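Local coordinates for UTP--glucose-1-phosphate uridylyltransferase (Acinetobacter baumannii, PDB 6IKX), which catalyses the transfer of a uridylyl group from UTP to alpha-D-glucose 1-phosphate, yielding UDP-alpha-D-glucose and diphosphate, at residues Asp136-Gly139 and Ser144-Ile147; Cys115-Val120 and Leu219-Pro224. The protein carries 1 engineered substitution. All coordinates share one frame; numbering follows the deposited sequence.

Both contacts are polar and lie on the surface of the nucleotidyltransferase domain, away from the UTP and UDP-glucose binding residues. Each depends on one basic side chain: R145 in contact 1 and K117 in contact 2. Contact 1 is local and joins a loop to the helix that follows it. Contact 2 is long-range and brings together segments with 98 residues between them. Contact 1 is nested within the stretch that contact 2 closes. Their centres are 28 Å apart, and their nearest atoms are about 13 Å apart, so the two do not touch. A sulfate ion lies beside contact 1.

Contact 1 (Asp136-Gly139 and Ser144-Ile147); sequences DGSG and SRMI. With SO4 (sulfate ion), chain I.
R145 reaches from helix 142-153 to S138 in the loop before it. Its CB points toward that loop. CG lies anti to the carbonyl carbon and beside the backbone N (chi1 -87°), and from there the chain runs toward S138. The side chain also touches Y249 of strand 246-250 and Q252. The chain bends at chi3 (-140°), about the CG-CD bond, which sets the direction in which NE leaves CD. CZ is 3.7 Å from S138 OG. The two terminal nitrogens then part company. NH2 lies 2.6 Å from S138 OG, which approaches the guanidinium plane obliquely. The hydrogen bond of R145 NH2 goes to the backbone O of Q140. NH1 points to the sulfate ion, which probably came from the crystallisation liquor. Its bond to sulfate O1 is weak, at 3.4 Å, and the oxygen sits at the edge of the guanidinium, near its plane.

The setting is the GT-A nucleotidyltransferase fold. The loop leaves strand 132-135 and leads into helix 142-153. M146, next to R145 on this helix, packs on strands 156-162 and 209-212 of the central sheet. N141, just before the helix, accepts the backbone N-H of S144 on its OD1, as an N-cap residue does.

The serine is held from the loop side. S138 OG donates to D136 OD1 over 2.9 Å, on the syn lone pair of that oxygen. The backbone N of S138 also gives a weak bond of 3.0 Å to D136 OD1, the pattern of an Asx turn. Q252 NE2 donates to D136 OD1 as well. The other oxygen, D136 OD2, takes a weak bond from the backbone N of G139. R145 NH2 stays 4.7 Å from D136 OD1, too far for a salt bridge, though its charge may still ease that of the carboxylate.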
ATOM      1  N   ASP A 136       5.210   5.696 -33.271  1.00 62.48           N
ATOM      2  CA  ASP A 136       4.360   6.077 -34.428  1.00 65.87           C
ATOM      3  C   ASP A 136       5.241   6.505 -35.606  1.00 75.53           C
ATOM      4  O   ASP A 136       5.083   5.897 -36.706  1.00 85.41           O
ATOM      5  CB  ASP A 136       3.331   7.142 -34.051  1.00 71.50           C
ATOM      6  CG  ASP A 136       2.710   7.867 -35.247  1.00 73.46           C
ATOM      7  OD1 ASP A 136       2.723   7.290 -36.356  1.00 63.87           O
ATOM      8  OD2 ASP A 136       2.224   9.014 -35.063  1.00 75.07           O
ATOM      9  N   GLY A 137       6.066   7.541 -35.420  1.00 71.38           N
ATOM     10  CA  GLY A 137       6.856   8.170 -36.505  1.00 77.81           C
ATOM     11  C   GLY A 137       6.063   9.137 -37.395  1.00 76.72           C
ATOM     12  O   GLY A 137       6.546  10.264 -37.633  1.00 77.15           O
ATOM     13  N   SER A 138       4.890   8.744 -37.891  1.00 66.15           N
ATOM     14  CA  SER A 138       4.214   9.419 -39.027  1.00 70.36           C
ATOM     15  C   SER A 138       3.520  10.727 -38.621  1.00 69.86           C
ATOM     16  O   SER A 138       3.231  11.494 -39.547  1.00 86.33           O
ATOM     17  CB  SER A 138       3.246   8.479 -39.711  1.00 75.58           C
ATOM     18  OG  SER A 138       2.035   8.369 -38.975  1.00 73.77           O
ATOM     19  N   GLY A 139       3.217  10.965 -37.336  1.00 70.08           N
ATOM     20  CA  GLY A 139       2.388  12.106 -36.874  1.00 66.13           C
ATOM     21  C   GLY A 139       0.923  11.750 -36.568  1.00 64.74           C
ATOM     22  O   GLY A 139       0.264  12.525 -35.869  1.00 59.90           O
ATOM     23  N   SER A 144      -5.362   5.761 -33.683  1.00 51.99           N
ATOM     24  CA  SER A 144      -6.258   6.802 -34.237  1.00 51.96           C
ATOM     25  C   SER A 144      -6.673   6.393 -35.654  1.00 51.80           C
ATOM     26  O   SER A 144      -7.881   6.426 -35.958  1.00 51.02           O
ATOM     27  CB  SER A 144      -5.586   8.134 -34.168  1.00 52.96           C
ATOM     28  OG  SER A 144      -5.811   8.873 -35.344  1.00 61.63           O
ATOM     29  N   ARG A 145      -5.718   5.997 -36.495  1.00 53.16           N
ATOM     30  CA  ARG A 145      -6.037   5.470 -37.844  1.00 56.52           C
ATOM     31  C   ARG A 145      -7.091   4.380 -37.704  1.00 55.46           C
ATOM     32  O   ARG A 145      -8.096   4.424 -38.418  1.00 53.55           O
ATOM     33  CB  ARG A 145      -4.823   4.831 -38.503  1.00 60.98           C
ATOM     34  CG  ARG A 145      -3.963   5.820 -39.259  1.00 62.90           C
ATOM     35  CD  ARG A 145      -2.593   5.220 -39.379  1.00 66.98           C
ATOM     36  NE  ARG A 145      -1.650   6.282 -39.179  1.00 71.85           N
ATOM     37  CZ  ARG A 145      -1.224   7.080 -40.131  1.00 71.45           C
ATOM     38  NH1 ARG A 145      -1.652   6.913 -41.367  1.00 73.74           N
ATOM     39  NH2 ARG A 145      -0.368   8.042 -39.843  1.00 83.30           N
ATOM     40  N   MET A 146      -6.815   3.415 -36.828  1.00 55.34           N
ATOM     41  CA  MET A 146      -7.643   2.201 -36.635  1.00 52.33           C
ATOM     42  C   MET A 146      -9.033   2.561 -36.081  1.00 45.35           C
ATOM     43  O   MET A 146      -9.981   1.929 -36.515  1.00 48.98           O
ATOM     44  CB  MET A 146      -6.919   1.209 -35.721  1.00 51.13           C
ATOM     45  CG  MET A 146      -7.739  -0.019 -35.437  1.00 51.99           C
ATOM     46  SD  MET A 146      -6.754  -1.373 -34.794  1.00 51.00           S
ATOM     47  CE  MET A 146      -7.168  -1.293 -33.052  1.00 49.46           C
ATOM     48  N   ILE A 147      -9.164   3.518 -35.157  1.00 48.07           N
ATOM     49  CA  ILE A 147     -10.487   3.976 -34.604  1.00 50.98           C
ATOM     50  C   ILE A 147     -11.310   4.581 -35.760  1.00 50.57           C
ATOM     51  O   ILE A 147     -12.521   4.247 -35.905  1.00 49.87           O
ATOM     52  CB  ILE A 147     -10.307   4.939 -33.396  1.00 50.73           C
ATOM     53  CG1 ILE A 147      -9.786   4.184 -32.165  1.00 53.09           C
ATOM     54  CG2 ILE A 147     -11.590   5.699 -33.056  1.00 42.29           C
ATOM     55  CD1 ILE A 147      -9.280   5.044 -31.032  1.00 46.53           C
TER
HETATM   56  S   SO4 I 307       0.596   9.095 -44.170  1.00144.20           S
HETATM   57  O1  SO4 I 307      -0.322   9.495 -43.137  1.00132.10           O
HETATM   58  O2  SO4 I 307       0.915  10.238 -44.980  1.00166.82           O
HETATM   59  O3  SO4 I 307      -0.022   8.090 -44.993  1.00137.59           O
HETATM   60  O4  SO4 I 307       1.808   8.565 -43.586  1.00140.13           O

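Contact 2 (Cys115-Val120 and Leu219-Pro224)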
ATOM      1  N   CYS A 115     -14.837  -7.636 -17.050  1.00 43.65           N
ATOM      2  CA  CYS A 115     -14.803  -6.909 -15.744  1.00 45.89           C
ATOM      3  C   CYS A 115     -15.139  -5.426 -15.940  1.00 40.96           C
ATOM      4  O   CYS A 115     -15.758  -4.856 -15.076  1.00 40.14           O
ATOM      5  CB  CYS A 115     -13.447  -7.016 -15.056  1.00 49.51           C
ATOM      6  SG  CYS A 115     -13.040  -8.679 -14.454  1.00 47.54           S
ATOM      7  N   ALA A 116     -14.838  -4.853 -17.091  1.00 38.99           N
ATOM      8  CA  ALA A 116     -15.166  -3.451 -17.408  1.00 42.53           C
ATOM      9  C   ALA A 116     -16.570  -3.293 -18.011  1.00 40.93           C
ATOM     10  O   ALA A 116     -16.816  -2.252 -18.607  1.00 48.08           O
ATOM     11  CB  ALA A 116     -14.129  -2.904 -18.359  1.00 43.49           C
ATOM     12  N   LYS A 117     -17.485  -4.236 -17.862  1.00 41.59           N
ATOM     13  CA  LYS A 117     -18.764  -4.173 -18.627  1.00 42.14           C
ATOM     14  C   LYS A 117     -19.564  -2.953 -18.162  1.00 44.77           C
ATOM     15  O   LYS A 117     -20.003  -2.167 -19.009  1.00 51.12           O
ATOM     16  CB  LYS A 117     -19.556  -5.463 -18.447  1.00 45.76           C
ATOM     17  CG  LYS A 117     -21.017  -5.381 -18.847  1.00 52.61           C
ATOM     18  CD  LYS A 117     -21.701  -6.714 -18.804  1.00 60.00           C
ATOM     19  CE  LYS A 117     -23.208  -6.603 -18.715  1.00 68.19           C
ATOM     20  NZ  LYS A 117     -23.808  -7.906 -18.340  1.00 73.66           N
ATOM     21  N   SER A 118     -19.767  -2.836 -16.852  1.00 43.61           N
ATOM     22  CA  SER A 118     -20.557  -1.783 -16.171  1.00 42.07           C
ATOM     23  C   SER A 118     -20.055  -0.410 -16.576  1.00 42.58           C
ATOM     24  O   SER A 118     -20.875   0.462 -16.815  1.00 48.92           O
ATOM     25  CB  SER A 118     -20.471  -1.947 -14.680  1.00 50.47           C
ATOM     26  OG  SER A 118     -19.141  -1.723 -14.255  1.00 52.40           O
ATOM     27  N   VAL A 119     -18.742  -0.249 -16.664  1.00 45.70           N
ATOM     28  CA  VAL A 119     -18.117   1.042 -17.027  1.00 44.24           C
ATOM     29  C   VAL A 119     -18.253   1.225 -18.529  1.00 40.12           C
ATOM     30  O   VAL A 119     -18.454   2.359 -18.939  1.00 41.83           O
ATOM     31  CB  VAL A 119     -16.666   1.117 -16.521  1.00 48.06           C
ATOM     32  CG1 VAL A 119     -16.004   2.447 -16.802  1.00 50.41           C
ATOM     33  CG2 VAL A 119     -16.632   0.838 -15.037  1.00 56.64           C
ATOM     34  N   VAL A 120     -18.159   0.180 -19.353  1.00 43.90           N
ATOM     35  CA  VAL A 120     -18.273   0.382 -20.841  1.00 45.53           C
ATOM     36  C   VAL A 120     -19.742   0.683 -21.254  1.00 44.58           C
ATOM     37  O   VAL A 120     -19.960   1.461 -22.252  1.00 30.57           O
ATOM     38  CB  VAL A 120     -17.722  -0.819 -21.625  1.00 47.09           C
ATOM     39  CG1 VAL A 120     -18.215  -0.821 -23.079  1.00 47.52           C
ATOM     40  CG2 VAL A 120     -16.204  -0.856 -21.556  1.00 50.06           C
ATOM     41  N   LEU A 219     -21.226 -11.435 -25.590  1.00 44.03           N
ATOM     42  CA  LEU A 219     -20.443 -12.512 -26.209  1.00 43.28           C
ATOM     43  C   LEU A 219     -19.471 -13.094 -25.173  1.00 45.92           C
ATOM     44  O   LEU A 219     -19.446 -14.338 -25.055  1.00 48.23           O
ATOM     45  CB  LEU A 219     -19.739 -11.964 -27.447  1.00 45.92           C
ATOM     46  CG  LEU A 219     -20.673 -11.515 -28.579  1.00 47.99           C
ATOM     47  CD1 LEU A 219     -19.884 -11.145 -29.839  1.00 44.98           C
ATOM     48  CD2 LEU A 219     -21.701 -12.580 -28.888  1.00 42.87           C
ATOM     49  N   LEU A 220     -18.701 -12.277 -24.437  1.00 48.60           N
ATOM     50  CA  LEU A 220     -17.701 -12.782 -23.430  1.00 46.69           C
ATOM     51  C   LEU A 220     -18.430 -13.547 -22.311  1.00 50.33           C
ATOM     52  O   LEU A 220     -17.848 -14.498 -21.794  1.00 54.84           O
ATOM     53  CB  LEU A 220     -16.853 -11.635 -22.868  1.00 42.11           C
ATOM     54  CG  LEU A 220     -15.747 -11.112 -23.795  1.00 43.01           C
ATOM     55  CD1 LEU A 220     -15.264  -9.764 -23.338  1.00 44.52           C
ATOM     56  CD2 LEU A 220     -14.560 -12.058 -23.871  1.00 44.95           C
ATOM     57  N   GLU A 221     -19.668 -13.168 -21.967  1.00 47.66           N
ATOM     58  CA  GLU A 221     -20.479 -13.866 -20.933  1.00 51.18           C
ATOM     59  C   GLU A 221     -20.898 -15.256 -21.440  1.00 58.48           C
ATOM     60  O   GLU A 221     -21.439 -16.005 -20.642  1.00 53.48           O
ATOM     61  CB  GLU A 221     -21.714 -13.042 -20.552  1.00 50.19           C
ATOM     62  CG  GLU A 221     -21.396 -11.940 -19.557  1.00 56.76           C
ATOM     63  CD  GLU A 221     -22.427 -10.847 -19.310  1.00 53.37           C
ATOM     64  OE1 GLU A 221     -23.303 -10.627 -20.163  1.00 65.09           O
ATOM     65  OE2 GLU A 221     -22.316 -10.177 -18.261  1.00 62.11           O
ATOM     66  N   ASN A 222     -20.673 -15.596 -22.718  1.00 71.03           N
ATOM     67  CA  ASN A 222     -21.238 -16.823 -23.357  1.00 66.31           C
ATOM     68  C   ASN A 222     -20.155 -17.619 -24.092  1.00 64.52           C
ATOM     69  O   ASN A 222     -20.521 -18.410 -24.969  1.00 58.22           O
ATOM     70  CB  ASN A 222     -22.410 -16.451 -24.270  1.00 65.41           C
ATOM     71  CG  ASN A 222     -23.657 -16.120 -23.473  1.00 64.16           C
ATOM     72  OD1 ASN A 222     -24.351 -17.022 -23.023  1.00 56.48           O
ATOM     73  ND2 ASN A 222     -23.924 -14.842 -23.251  1.00 57.72           N
ATOM     74  N   THR A 223     -18.879 -17.458 -23.722  1.00 66.79           N
ATOM     75  CA  THR A 223     -17.739 -18.169 -24.364  1.00 73.19           C
ATOM     76  C   THR A 223     -17.552 -19.554 -23.749  1.00 81.83           C
ATOM     77  O   THR A 223     -17.119 -19.667 -22.602  1.00 86.35           O
ATOM     78  CB  THR A 223     -16.418 -17.405 -24.243  1.00 62.56           C
ATOM     79  OG1 THR A 223     -16.105 -17.290 -22.855  1.00 72.03           O
ATOM     80  CG2 THR A 223     -16.474 -16.050 -24.900  1.00 64.72           C
ATOM     81  N   PRO A 224     -17.765 -20.642 -24.522  1.00 81.88           N
ATOM     82  CA  PRO A 224     -17.445 -21.999 -24.095  1.00 81.38           C
ATOM     83  C   PRO A 224     -16.869 -22.203 -22.681  1.00 80.02           C
ATOM     84  O   PRO A 224     -15.744 -21.783 -22.439  1.00 80.80           O
ATOM     85  CB  PRO A 224     -16.408 -22.247 -25.207  1.00 91.65           C
ATOM     86  CG  PRO A 224     -16.967 -21.521 -26.458  1.00 87.61           C
ATOM     87  CD  PRO A 224     -18.100 -20.645 -25.952  1.00 85.85           C
TER
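E221 meets K117 across this contact. L219 and L220 come before it on helix 216-220, and L220 is buried and packs on A236 of helix 233-240. At E221 the CG lies anti to the carbonyl carbon (chi1 -81°), and the extended chain brings the carboxylate to the lysine. K117 NZ donates to E221 OE2 over 2.7 Å, on its syn lone pair, and the pair forms a salt bridge. E221 OE1 is farther from the same NZ, at 3.3 Å. The two side chains cross at about a right angle. K117 is also extended, and its CD comes within 3.6 Å of E221 OE2.

Next comes N222, whose backbone N bonds to L219 O at 2.9 Å and whose ND2 donates to Q218 O. T223 follows, and its OG1 makes a weak bond to L220 O. L220 to T223 form a type I beta turn. K117 begins helix 117-120, behind A116 at the N-cap. The salt bridge thus joins the start of helix 117-120 to the type I beta turn L220-T223, on the surface of a GT-A nucleotidyltransferase domain.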